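Local structure of proteasome chaperone 3 (Saccharomyces cerevisiae, 2Z5B) at residues Glu23-Ala31 with Leu39-Glu47. The protein forms a heterodimer with a partner chaperone, POC4, that binds proteasome precursors and promotes formation of the alpha-ring during 20S proteasome assembly. Residues are numbered along the deposited sequence; the frame is centred on the assembly and turned at random.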
ATOM      1  N   GLU B  23      -9.462  11.003  23.718  1.00 57.37           N
ATOM      2  CA  GLU B  23      -8.243  10.362  23.227  1.00 57.39           C
ATOM      3  C   GLU B  23      -8.254  10.267  21.702  1.00 56.76           C
ATOM      4  O   GLU B  23      -9.005   9.474  21.113  1.00 57.16           O
ATOM      5  CB  GLU B  23      -8.050   8.980  23.870  1.00 57.78           C
ATOM      6  CG  GLU B  23      -7.814   9.007  25.387  1.00 58.78           C
ATOM      7  CD  GLU B  23      -6.404   9.453  25.785  1.00 60.30           C
ATOM      8  OE1 GLU B  23      -5.929  10.506  25.301  1.00 60.78           O
ATOM      9  OE2 GLU B  23      -5.776   8.755  26.612  1.00 60.85           O
ATOM     10  N   ASN B  24      -7.428  11.098  21.072  1.00 55.74           N
ATOM     11  CA  ASN B  24      -7.383  11.177  19.616  1.00 54.56           C
ATOM     12  C   ASN B  24      -6.509  10.090  18.995  1.00 53.12           C
ATOM     13  O   ASN B  24      -5.334   9.941  19.336  1.00 53.32           O
ATOM     14  CB  ASN B  24      -6.959  12.576  19.157  1.00 55.03           C
ATOM     15  CG  ASN B  24      -8.145  13.534  19.009  1.00 56.77           C
ATOM     16  OD1 ASN B  24      -8.084  14.490  18.230  1.00 58.48           O
ATOM     17  ND2 ASN B  24      -9.228  13.276  19.750  1.00 57.77           N
ATOM     18  N   LYS B  25      -7.120   9.311  18.110  1.00 51.21           N
ATOM     19  CA  LYS B  25      -6.459   8.216  17.411  1.00 49.08           C
ATOM     20  C   LYS B  25      -5.532   8.765  16.324  1.00 47.12           C
ATOM     21  O   LYS B  25      -5.892   9.702  15.620  1.00 46.73           O
ATOM     22  CB  LYS B  25      -7.523   7.301  16.800  1.00 49.55           C
ATOM     23  CG  LYS B  25      -8.333   6.495  17.817  1.00 50.76           C
ATOM     24  CD  LYS B  25      -9.720   6.126  17.283  1.00 52.99           C
ATOM     25  CE  LYS B  25     -10.837   6.984  17.896  1.00 54.22           C
ATOM     26  NZ  LYS B  25     -10.855   8.416  17.430  1.00 55.03           N
ATOM     27  N   GLU B  26      -4.343   8.182  16.189  1.00 44.87           N
ATOM     28  CA  GLU B  26      -3.379   8.639  15.193  1.00 42.76           C
ATOM     29  C   GLU B  26      -3.798   8.179  13.796  1.00 41.12           C
ATOM     30  O   GLU B  26      -4.087   6.997  13.585  1.00 41.08           O
ATOM     31  CB  GLU B  26      -1.967   8.121  15.508  1.00 43.07           C
ATOM     32  CG  GLU B  26      -1.363   8.625  16.829  1.00 42.89           C
ATOM     33  CD  GLU B  26       0.042   8.114  17.059  1.00 43.55           C
ATOM     34  OE1 GLU B  26       0.553   7.362  16.195  1.00 44.44           O
ATOM     35  OE2 GLU B  26       0.646   8.461  18.102  1.00 44.36           O
ATOM     36  N   LEU B  27      -3.847   9.112  12.851  1.00 39.09           N
ATOM     37  CA  LEU B  27      -4.096   8.757  11.455  1.00 37.64           C
ATOM     38  C   LEU B  27      -2.806   8.939  10.683  1.00 35.83           C
ATOM     39  O   LEU B  27      -2.194  10.011  10.728  1.00 35.80           O
ATOM     40  CB  LEU B  27      -5.226   9.589  10.824  1.00 37.60           C
ATOM     41  CG  LEU B  27      -5.689   9.130   9.425  1.00 38.80           C
ATOM     42  CD1 LEU B  27      -6.576   7.896   9.519  1.00 40.11           C
ATOM     43  CD2 LEU B  27      -6.406  10.233   8.640  1.00 38.44           C
ATOM     44  N   TYR B  28      -2.384   7.878  10.002  1.00 34.49           N
ATOM     45  CA  TYR B  28      -1.144   7.899   9.220  1.00 32.55           C
ATOM     46  C   TYR B  28      -1.398   7.495   7.781  1.00 31.29           C
ATOM     47  O   TYR B  28      -1.961   6.430   7.503  1.00 30.25           O
ATOM     48  CB  TYR B  28      -0.072   7.000   9.836  1.00 33.25           C
ATOM     49  CG  TYR B  28       1.213   6.989   9.032  1.00 33.45           C
ATOM     50  CD1 TYR B  28       2.085   8.084   9.055  1.00 33.71           C
ATOM     51  CD2 TYR B  28       1.548   5.891   8.232  1.00 33.26           C
ATOM     52  CE1 TYR B  28       3.264   8.078   8.301  1.00 31.72           C
ATOM     53  CE2 TYR B  28       2.712   5.879   7.484  1.00 32.79           C
ATOM     54  CZ  TYR B  28       3.556   6.978   7.519  1.00 33.81           C
ATOM     55  OH  TYR B  28       4.706   6.972   6.774  1.00 33.99           O
ATOM     56  N   VAL B  29      -1.011   8.379   6.871  1.00 29.36           N
ATOM     57  CA  VAL B  29      -1.173   8.127   5.461  1.00 28.69           C
ATOM     58  C   VAL B  29       0.209   8.083   4.837  1.00 27.93           C
ATOM     59  O   VAL B  29       1.107   8.866   5.209  1.00 25.68           O
ATOM     60  CB  VAL B  29      -2.076   9.168   4.811  1.00 29.57           C
ATOM     61  CG1 VAL B  29      -2.277   8.862   3.375  1.00 31.02           C
ATOM     62  CG2 VAL B  29      -3.460   9.180   5.521  1.00 30.76           C
ATOM     63  N   GLN B  30       0.393   7.130   3.927  1.00 26.93           N
ATOM     64  CA  GLN B  30       1.639   7.046   3.154  1.00 26.00           C
ATOM     65  C   GLN B  30       1.318   6.527   1.765  1.00 25.81           C
ATOM     66  O   GLN B  30       0.365   5.734   1.569  1.00 25.18           O
ATOM     67  CB  GLN B  30       2.680   6.171   3.860  1.00 26.10           C
ATOM     68  CG  GLN B  30       4.082   6.118   3.166  1.00 25.75           C
ATOM     69  CD  GLN B  30       4.139   5.161   1.984  1.00 26.65           C
ATOM     70  OE1 GLN B  30       3.279   4.288   1.832  1.00 26.14           O
ATOM     71  NE2 GLN B  30       5.145   5.323   1.137  1.00 28.26           N
ATOM     72  N   ALA B  31       2.072   7.003   0.782  1.00 24.70           N
ATOM     73  CA  ALA B  31       1.852   6.587  -0.587  1.00 24.95           C
ATOM     74  C   ALA B  31       3.160   6.428  -1.340  1.00 26.00           C
ATOM     75  O   ALA B  31       4.076   7.275  -1.239  1.00 25.54           O
ATOM     76  CB  ALA B  31       0.942   7.556  -1.302  1.00 25.17           C
ATOM     77  N   LEU B  39       0.281   2.990  -4.509  1.00 27.16           N
ATOM     78  CA  LEU B  39      -0.027   2.187  -3.331  1.00 26.21           C
ATOM     79  C   LEU B  39      -0.196   3.125  -2.154  1.00 26.03           C
ATOM     80  O   LEU B  39       0.774   3.742  -1.714  1.00 26.72           O
ATOM     81  CB  LEU B  39       1.066   1.142  -3.059  1.00 25.49           C
ATOM     82  CG  LEU B  39       0.969   0.290  -1.772  1.00 25.73           C
ATOM     83  CD1 LEU B  39      -0.323  -0.529  -1.772  1.00 24.59           C
ATOM     84  CD2 LEU B  39       2.166  -0.623  -1.671  1.00 26.59           C
ATOM     85  N   LEU B  40      -1.430   3.222  -1.648  1.00 25.60           N
ATOM     86  CA  LEU B  40      -1.781   4.113  -0.547  1.00 25.10           C
ATOM     87  C   LEU B  40      -2.059   3.347   0.734  1.00 25.51           C
ATOM     88  O   LEU B  40      -2.833   2.369   0.724  1.00 25.67           O
ATOM     89  CB  LEU B  40      -3.022   4.961  -0.916  1.00 24.91           C
ATOM     90  CG  LEU B  40      -3.567   5.916   0.150  1.00 24.32           C
ATOM     91  CD1 LEU B  40      -2.570   7.042   0.418  1.00 23.37           C
ATOM     92  CD2 LEU B  40      -4.906   6.494  -0.322  1.00 24.88           C
ATOM     93  N   GLN B  41      -1.428   3.781   1.831  1.00 24.62           N
ATOM     94  CA  GLN B  41      -1.705   3.247   3.164  1.00 25.25           C
ATOM     95  C   GLN B  41      -2.514   4.263   3.935  1.00 26.47           C
ATOM     96  O   GLN B  41      -2.184   5.456   3.927  1.00 25.46           O
ATOM     97  CB  GLN B  41      -0.425   3.002   3.967  1.00 25.30           C
ATOM     98  CG  GLN B  41       0.446   1.863   3.479  1.00 25.24           C
ATOM     99  CD  GLN B  41       1.623   1.683   4.381  1.00 24.18           C
ATOM    100  OE1 GLN B  41       1.527   1.013   5.419  1.00 26.65           O
ATOM    101  NE2 GLN B  41       2.741   2.275   4.011  1.00 23.60           N
ATOM    102  N   ILE B  42      -3.571   3.801   4.597  1.00 26.77           N
ATOM    103  CA  ILE B  42      -4.273   4.644   5.584  1.00 27.76           C
ATOM    104  C   ILE B  42      -4.411   3.896   6.900  1.00 28.06           C
ATOM    105  O   ILE B  42      -5.276   3.027   7.046  1.00 28.79           O
ATOM    106  CB  ILE B  42      -5.661   5.115   5.116  1.00 27.03           C
ATOM    107  CG1 ILE B  42      -5.622   5.582   3.648  1.00 28.42           C
ATOM    108  CG2 ILE B  42      -6.139   6.247   6.027  1.00 28.22           C
ATOM    109  CD1 ILE B  42      -6.981   5.814   3.027  1.00 28.80           C
ATOM    110  N   ARG B  43      -3.556   4.221   7.851  1.00 28.87           N
ATOM    111  CA  ARG B  43      -3.489   3.476   9.090  1.00 29.68           C
ATOM    112  C   ARG B  43      -4.104   4.221  10.269  1.00 31.22           C
ATOM    113  O   ARG B  43      -3.916   5.423  10.418  1.00 31.89           O
ATOM    114  CB  ARG B  43      -2.038   3.142   9.418  1.00 29.23           C
ATOM    115  CG  ARG B  43      -1.384   2.194   8.423  1.00 27.55           C
ATOM    116  CD  ARG B  43      -0.055   1.782   8.975  1.00 27.15           C
ATOM    117  NE  ARG B  43       0.723   0.951   8.056  1.00 27.05           N
ATOM    118  CZ  ARG B  43       1.522  -0.030   8.456  1.00 27.85           C
ATOM    119  NH1 ARG B  43       1.581  -0.344   9.755  1.00 27.10           N
ATOM    120  NH2 ARG B  43       2.229  -0.728   7.557  1.00 24.51           N
ATOM    121  N   LEU B  44      -4.793   3.471  11.126  1.00 32.80           N
ATOM    122  CA  LEU B  44      -5.396   4.012  12.342  1.00 34.03           C
ATOM    123  C   LEU B  44      -4.687   3.381  13.514  1.00 34.87           C
ATOM    124  O   LEU B  44      -4.750   2.162  13.694  1.00 35.46           O
ATOM    125  CB  LEU B  44      -6.899   3.703  12.408  1.00 33.87           C
ATOM    126  CG  LEU B  44      -7.678   4.264  13.620  1.00 34.39           C
ATOM    127  CD1 LEU B  44      -7.423   5.744  13.797  1.00 34.87           C
ATOM    128  CD2 LEU B  44      -9.163   3.998  13.481  1.00 34.25           C
ATOM    129  N   ASN B  45      -4.004   4.215  14.296  1.00 35.73           N
ATOM    130  CA  ASN B  45      -3.102   3.746  15.353  1.00 36.81           C
ATOM    131  C   ASN B  45      -2.129   2.665  14.847  1.00 36.51           C
ATOM    132  O   ASN B  45      -1.854   1.693  15.540  1.00 35.48           O
ATOM    133  CB  ASN B  45      -3.892   3.257  16.582  1.00 37.61           C
ATOM    134  CG  ASN B  45      -4.510   4.409  17.395  1.00 39.02           C
ATOM    135  OD1 ASN B  45      -5.422   4.194  18.195  1.00 42.88           O
ATOM    136  ND2 ASN B  45      -4.009   5.616  17.201  1.00 37.98           N
ATOM    137  N   GLY B  46      -1.618   2.854  13.628  1.00 36.70           N
ATOM    138  CA  GLY B  46      -0.640   1.922  13.029  1.00 36.25           C
ATOM    139  C   GLY B  46      -1.277   0.696  12.397  1.00 36.62           C
ATOM    140  O   GLY B  46      -0.610  -0.099  11.702  1.00 35.45           O
ATOM    141  N   GLU B  47      -2.575   0.526  12.636  1.00 36.73           N
ATOM    142  CA  GLU B  47      -3.269  -0.671  12.169  1.00 37.29           C
ATOM    143  C   GLU B  47      -3.792  -0.524  10.754  1.00 36.77           C
ATOM    144  O   GLU B  47      -4.130   0.571  10.311  1.00 36.86           O
ATOM    145  CB  GLU B  47      -4.400  -1.076  13.129  1.00 36.78           C
ATOM    146  CG  GLU B  47      -3.894  -1.385  14.517  1.00 38.16           C
ATOM    147  CD  GLU B  47      -4.993  -1.800  15.490  1.00 40.33           C
ATOM    148  OE1 GLU B  47      -6.134  -2.065  15.040  1.00 43.27           O
ATOM    149  OE2 GLU B  47      -4.689  -1.872  16.710  1.00 45.29           O
TER
HETATM  150  O   HOH W   1      -1.673   5.329  12.453  1.00 33.23           O
HETATM  151  O   HOH W   2       3.074   2.505  -0.234  1.00 25.93           O
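Q30 and Q41 share one face of the sheet, and their torsions bring the amides together: CG of Q30 stands opposite its backbone N (chi1 -175°) and the chain then bends at chi2, whereas Q41 starts beside its backbone N (chi1 -70°) and runs on extended. Q41 NE2 thus donates to Q30 OE1 at 3.0 Å, from above the carbonyl plane, the two amides being turned 67° apart. A water bridges Q30 OE1 to L39 O. Glutamine suits both places, offering donor and acceptor: Q30 NE2 bonds S3 OG and T32 OG1, while Q41 OE1 takes NE and NH2 of R43 side-on, each at 2.8 Å, in the guanidinium plane. R43 NH1 reaches G46 O in the type I' turn L44-E47. G46 takes the positive phi that glycine tolerates easily.

Beneath these groups, strands 26-31 and 39-44 run antiparallel. Y28 with R43 and Q30 with Q41 are hydrogen-bonded pairs, R43 N to Y28 O at 2.7 Å being almost straight. On the other face, branched and aliphatic residues pack: V29 CG1 presses tightly on L40 CD1 (3.5 Å), and L27 CD1 lies alongside I42 CG2 (3.9 Å).

The hairpin supplies the two strands between 3-9 and 140-145 in the mixed sheet. Helix 162-176 covers the apolar face, F168 meeting L27 and M176 meeting V29, A31 and L40. The polar face turns to the chain of Protein YPL144W, whose T29 OG1 bonds Q41 NE2, P40 O bonds R43 NH1, and S42 OG bonds Q41 OE1 and, weakly, R43 NH2, while Y28 OH bonds E5 on strand 3-9.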